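Local coordinates for SA2223 protein (Staphylococcus aureus, PDB 5KAU) that probably binds small-molecule effectors such as cationic, drug-like compounds, here holding the dye rhodamine 6G in its pocket, at residues A[134-139]-A[150-155]. Residues are numbered along the deposited sequence; the frame is centred on the assembly and turned at random.
With RHQ (rhodamine 6g), chain B.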
ATOM      1  N   PHE A 134       0.386   2.637  -0.845  1.00 22.37           N
ATOM      2  CA  PHE A 134       0.128   1.218  -0.683  1.00 23.37           C
ATOM      3  C   PHE A 134      -0.656   0.554  -1.818  1.00 26.49           C
ATOM      4  O   PHE A 134      -1.422   1.206  -2.572  1.00 25.99           O
ATOM      5  CB  PHE A 134      -0.589   0.976   0.626  1.00 25.50           C
ATOM      6  CG  PHE A 134      -1.947   1.657   0.777  1.00 26.27           C
ATOM      7  CD1 PHE A 134      -3.150   1.004   0.371  1.00 28.60           C
ATOM      8  CD2 PHE A 134      -2.067   2.846   1.413  1.00 26.58           C
ATOM      9  CE1 PHE A 134      -4.354   1.547   0.577  1.00 29.60           C
ATOM     10  CE2 PHE A 134      -3.316   3.427   1.561  1.00 26.97           C
ATOM     11  CZ  PHE A 134      -4.443   2.777   1.144  1.00 27.39           C
ATOM     12  N   GLU A 135      -0.433  -0.763  -1.880  1.00 27.24           N
ATOM     13  CA  GLU A 135      -1.222  -1.751  -2.642  1.00 27.26           C
ATOM     14  C   GLU A 135      -2.330  -2.207  -1.769  1.00 24.94           C
ATOM     15  O   GLU A 135      -2.081  -2.535  -0.571  1.00 25.75           O
ATOM     16  CB  GLU A 135      -0.312  -2.929  -3.050  1.00 25.34           C
ATOM     17  CG  GLU A 135       0.910  -2.474  -3.783  1.00 28.59           C
ATOM     18  CD  GLU A 135       2.174  -3.243  -3.435  1.00 30.56           C
ATOM     19  OE1 GLU A 135       2.096  -4.418  -3.019  1.00 30.58           O
ATOM     20  OE2 GLU A 135       3.263  -2.622  -3.653  1.00 36.45           O
ATOM     21  N   LEU A 136      -3.531  -2.328  -2.352  1.00 24.89           N
ATOM     22  CA  LEU A 136      -4.686  -2.849  -1.603  1.00 23.47           C
ATOM     23  C   LEU A 136      -5.199  -4.069  -2.326  1.00 26.56           C
ATOM     24  O   LEU A 136      -5.594  -3.961  -3.438  1.00 26.82           O
ATOM     25  CB  LEU A 136      -5.796  -1.813  -1.405  1.00 24.67           C
ATOM     26  CG  LEU A 136      -7.022  -2.258  -0.599  1.00 29.65           C
ATOM     27  CD1 LEU A 136      -6.680  -2.524   0.813  1.00 28.51           C
ATOM     28  CD2 LEU A 136      -8.019  -1.185  -0.603  1.00 30.77           C
ATOM     29  N   TYR A 137      -5.197  -5.205  -1.640  1.00 27.44           N
ATOM     30  CA  TYR A 137      -5.552  -6.514  -2.213  1.00 27.49           C
ATOM     31  C   TYR A 137      -6.791  -6.988  -1.592  1.00 29.71           C
ATOM     32  O   TYR A 137      -6.769  -7.530  -0.480  1.00 30.44           O
ATOM     33  CB  TYR A 137      -4.486  -7.598  -1.978  1.00 27.32           C
ATOM     34  CG  TYR A 137      -3.129  -7.253  -2.581  1.00 25.72           C
ATOM     35  CD1 TYR A 137      -2.782  -7.645  -3.865  1.00 30.40           C
ATOM     36  CD2 TYR A 137      -2.219  -6.503  -1.850  1.00 28.64           C
ATOM     37  CE1 TYR A 137      -1.545  -7.292  -4.396  1.00 30.54           C
ATOM     38  CE2 TYR A 137      -1.001  -6.127  -2.385  1.00 29.36           C
ATOM     39  CZ  TYR A 137      -0.662  -6.562  -3.666  1.00 32.24           C
ATOM     40  OH  TYR A 137       0.515  -6.212  -4.242  1.00 33.27           O
ATOM     41  N   GLN A 138      -7.870  -6.870  -2.348  1.00 29.93           N
ATOM     42  CA  GLN A 138      -9.197  -7.282  -1.881  1.00 34.44           C
ATOM     43  C   GLN A 138      -9.381  -8.769  -2.134  1.00 33.68           C
ATOM     44  O   GLN A 138      -8.562  -9.400  -2.758  1.00 31.62           O
ATOM     45  CB  GLN A 138     -10.291  -6.417  -2.590  1.00 42.91           C
ATOM     46  CG  GLN A 138     -10.417  -5.010  -1.880  1.00 52.43           C
ATOM     47  CD  GLN A 138     -10.832  -3.777  -2.732  1.00 61.15           C
ATOM     48  OE1 GLN A 138     -10.332  -3.540  -3.854  1.00 64.79           O
ATOM     49  NE2 GLN A 138     -11.697  -2.952  -2.148  1.00 63.31           N
ATOM     50  N   ASP A 139     -10.462  -9.326  -1.646  1.00 41.17           N
ATOM     51  CA  ASP A 139     -10.754 -10.747  -1.874  1.00 46.04           C
ATOM     52  C   ASP A 139     -10.867 -11.054  -3.337  1.00 45.15           C
ATOM     53  O   ASP A 139     -11.439 -10.260  -4.093  1.00 47.42           O
ATOM     54  CB  ASP A 139     -12.064 -11.146  -1.220  1.00 54.50           C
ATOM     55  CG  ASP A 139     -11.972 -11.153   0.273  1.00 61.39           C
ATOM     56  OD1 ASP A 139     -10.856 -10.997   0.822  1.00 61.54           O
ATOM     57  OD2 ASP A 139     -13.017 -11.331   0.893  1.00 65.02           O
ATOM     58  N   GLU A 150      -5.636  -2.334  -6.083  1.00 29.16           N
ATOM     59  CA  GLU A 150      -5.683  -0.877  -6.083  1.00 30.72           C
ATOM     60  C   GLU A 150      -4.317  -0.381  -5.590  1.00 29.54           C
ATOM     61  O   GLU A 150      -3.661  -1.041  -4.751  1.00 31.35           O
ATOM     62  CB  GLU A 150      -6.779  -0.338  -5.213  1.00 31.20           C
ATOM     63  CG  GLU A 150      -8.149  -0.800  -5.688  1.00 34.88           C
ATOM     64  CD  GLU A 150      -9.278  -0.217  -4.857  1.00 39.29           C
ATOM     65  OE1 GLU A 150      -9.040   0.184  -3.712  1.00 35.13           O
ATOM     66  OE2 GLU A 150     -10.412  -0.157  -5.369  1.00 45.88           O
ATOM     67  N   ILE A 151      -3.882   0.744  -6.163  1.00 31.33           N
ATOM     68  CA  ILE A 151      -2.672   1.438  -5.765  1.00 28.51           C
ATOM     69  C   ILE A 151      -3.104   2.837  -5.288  1.00 27.79           C
ATOM     70  O   ILE A 151      -3.687   3.628  -6.061  1.00 28.49           O
ATOM     71  CB  ILE A 151      -1.685   1.529  -6.923  1.00 30.29           C
ATOM     72  CG1 ILE A 151      -1.193   0.128  -7.328  1.00 31.80           C
ATOM     73  CG2 ILE A 151      -0.501   2.409  -6.546  1.00 29.78           C
ATOM     74  CD1 ILE A 151      -0.462   0.110  -8.603  1.00 33.83           C
ATOM     75  N   TRP A 152      -2.789   3.129  -4.037  1.00 26.06           N
ATOM     76  CA  TRP A 152      -3.155   4.352  -3.374  1.00 26.46           C
ATOM     77  C   TRP A 152      -1.934   5.221  -3.129  1.00 25.19           C
ATOM     78  O   TRP A 152      -1.039   4.846  -2.342  1.00 23.70           O
ATOM     79  CB  TRP A 152      -3.822   4.054  -2.043  1.00 27.86           C
ATOM     80  CG  TRP A 152      -5.138   3.362  -2.111  1.00 28.78           C
ATOM     81  CD1 TRP A 152      -5.416   2.121  -2.647  1.00 28.51           C
ATOM     82  CD2 TRP A 152      -6.361   3.851  -1.576  1.00 28.60           C
ATOM     83  NE1 TRP A 152      -6.744   1.836  -2.496  1.00 27.72           N
ATOM     84  CE2 TRP A 152      -7.350   2.883  -1.838  1.00 29.78           C
ATOM     85  CE3 TRP A 152      -6.735   5.035  -0.885  1.00 29.73           C
ATOM     86  CZ2 TRP A 152      -8.643   3.040  -1.437  1.00 30.84           C
ATOM     87  CZ3 TRP A 152      -8.019   5.196  -0.495  1.00 32.70           C
ATOM     88  CH2 TRP A 152      -8.976   4.204  -0.785  1.00 32.28           C
ATOM     89  N   MET A 153      -1.932   6.394  -3.808  1.00 24.52           N
ATOM     90  CA  MET A 153      -0.866   7.380  -3.762  1.00 25.91           C
ATOM     91  C   MET A 153      -1.353   8.660  -3.118  1.00 25.51           C
ATOM     92  O   MET A 153      -2.273   9.286  -3.651  1.00 26.33           O
ATOM     93  CB  MET A 153      -0.350   7.755  -5.169  1.00 33.40           C
ATOM     94  CG  MET A 153       0.157   6.571  -5.969  1.00 38.26           C
ATOM     95  SD  MET A 153       1.760   5.914  -5.243  1.00 40.84           S
ATOM     96  CE  MET A 153       2.277   4.545  -6.271  1.00 84.82           C
ATOM     97  N   PRO A 154      -0.751   9.020  -1.980  1.00 26.84           N
ATOM     98  CA  PRO A 154      -1.261  10.166  -1.232  1.00 29.32           C
ATOM     99  C   PRO A 154      -0.960  11.496  -1.993  1.00 28.31           C
ATOM    100  O   PRO A 154       0.055  11.587  -2.654  1.00 28.18           O
ATOM    101  CB  PRO A 154      -0.548  10.072   0.113  1.00 30.75           C
ATOM    102  CG  PRO A 154       0.694   9.235  -0.171  1.00 28.66           C
ATOM    103  CD  PRO A 154       0.340   8.318  -1.259  1.00 28.35           C
ATOM    104  N   VAL A 155      -1.896  12.435  -1.948  1.00 30.73           N
ATOM    105  CA  VAL A 155      -1.713  13.740  -2.569  1.00 32.33           C
ATOM    106  C   VAL A 155      -2.152  14.844  -1.651  1.00 33.54           C
ATOM    107  O   VAL A 155      -3.048  14.665  -0.773  1.00 37.01           O
ATOM    108  CB  VAL A 155      -2.527  13.884  -3.908  1.00 33.48           C
ATOM    109  CG1 VAL A 155      -1.910  13.040  -4.973  1.00 34.90           C
ATOM    110  CG2 VAL A 155      -3.973  13.514  -3.713  1.00 31.89           C
TER
HETATM  111  C1  RHQ B 201       1.009 -10.803  -3.115  1.00 51.26           C
HETATM  112  C2  RHQ B 201       1.670 -11.998  -3.382  1.00 51.53           C
HETATM  113  C3  RHQ B 201       0.950 -13.199  -3.118  1.00 49.10           C
HETATM  114  C4  RHQ B 201      -0.320 -13.192  -2.630  1.00 47.15           C
HETATM  115  C5  RHQ B 201      -0.973 -11.944  -2.370  1.00 47.60           C
HETATM  116  C6  RHQ B 201      -0.279 -10.751  -2.610  1.00 46.17           C
HETATM  117  O1  RHQ B 201       1.624  -9.617  -3.346  1.00 52.80           O
HETATM  118  C7  RHQ B 201       2.895  -9.568  -3.851  1.00 53.59           C
HETATM  119  C8  RHQ B 201       3.602 -10.746  -4.125  1.00 54.48           C
HETATM  120  C9  RHQ B 201       2.957 -11.958  -3.913  1.00 58.46           C
HETATM  121  C10 RHQ B 201       3.422  -8.313  -4.056  1.00 52.07           C
HETATM  122  C11 RHQ B 201       4.725  -8.198  -4.550  1.00 52.81           C
HETATM  123  C12 RHQ B 201       5.477  -9.392  -4.836  1.00 54.96           C
HETATM  124  C13 RHQ B 201       4.927 -10.614  -4.632  1.00 54.47           C
HETATM  125  N1  RHQ B 201       5.299  -6.986  -4.760  1.00 53.86           N
HETATM  126  C14 RHQ B 201       3.703 -13.168  -4.108  1.00 68.94           C
HETATM  127  C15 RHQ B 201       4.668 -13.244  -3.113  1.00 72.65           C
HETATM  128  C16 RHQ B 201       5.514 -14.317  -3.026  1.00 76.52           C
HETATM  129  C17 RHQ B 201       5.337 -15.322  -3.931  1.00 78.59           C
HETATM  130  C18 RHQ B 201       4.343 -15.273  -4.930  1.00 78.82           C
HETATM  131  C19 RHQ B 201       3.476 -14.193  -5.048  1.00 74.14           C
HETATM  132  C20 RHQ B 201       6.858  -9.298  -5.373  1.00 57.59           C
HETATM  133  C21 RHQ B 201      -1.042 -14.487  -2.411  1.00 47.90           C
HETATM  134  C22 RHQ B 201       4.578  -5.711  -4.708  1.00 53.87           C
HETATM  135  C23 RHQ B 201       3.651  -5.536  -5.902  1.00 53.73           C
HETATM  136  N2  RHQ B 201      -2.238 -11.981  -1.850  1.00 46.22           N
HETATM  137  C24 RHQ B 201      -3.099 -10.813  -1.626  1.00 47.40           C
HETATM  138  C25 RHQ B 201      -4.475 -11.243  -1.139  1.00 45.98           C
HETATM  139  C26 RHQ B 201       2.195 -14.336  -5.775  1.00 74.66           C
HETATM  140  O27 RHQ B 201       1.595 -13.172  -6.061  1.00 70.87           O
HETATM  141  O2  RHQ B 201       1.440 -15.290  -5.640  1.00 77.44           O
HETATM  142  C28 RHQ B 201       0.830 -15.634  -6.857  1.00 80.15           C
HETATM  143  C29 RHQ B 201       0.349 -17.067  -6.763  1.00 81.46           C
HETATM  144  O   HOH W   1     -11.445   0.157  -2.104  1.00 49.62           O
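Phe-134 and Trp-152 form a hydrogen-bonded pair between two antiparallel strands of the six in the closed barrel of this effector-binding domain, their side chains side by side on one face of the sheet. Four backbone bonds join the hairpin, reciprocally between these two residues and between Leu-136 and Glu-150; the straightest, Trp-152 N to Phe-134 O (2.8 Å), runs at 176°.

An aromatic contact forms on that face. With chi1 at 61°, Phe-134 CG sits between its own N and C, which swings the ring across to the neighbouring strand; there it makes an offset stack on the pyrrole ring of the indole, planes 16° apart, while Trp-152 CB lies over the phenyl face in a CH-pi contact, offset toward the rim. Leu-136 CD2 lies alongside, 3.8 Å from Trp-152 NE1.

Polar groups border the stack. Trp-152 NE1 reaches Glu-150 OE1 (3.1 Å) from its anti side, out of the carboxylate plane. A water donates to the same oxygen and weakly accepts from NE2 of Gln-138, just beyond the strand.

Elsewhere, Tyr-137 OH donates to Glu-135 OE1 (2.7 Å), which Tyr-71 also engages. The ethyl carbon C22 of rhodamine 6G lies 3.3 Å from Glu-135 OE1, and C6 of the dye lies over one face of the Tyr-137 ring, toward its rim. The hairpin thus divides its chemistry: backbone bonds and ring stacking join its strands, while a buried carboxylate, steadied by two tyrosines, probably offers negative charge to a cationic ligand.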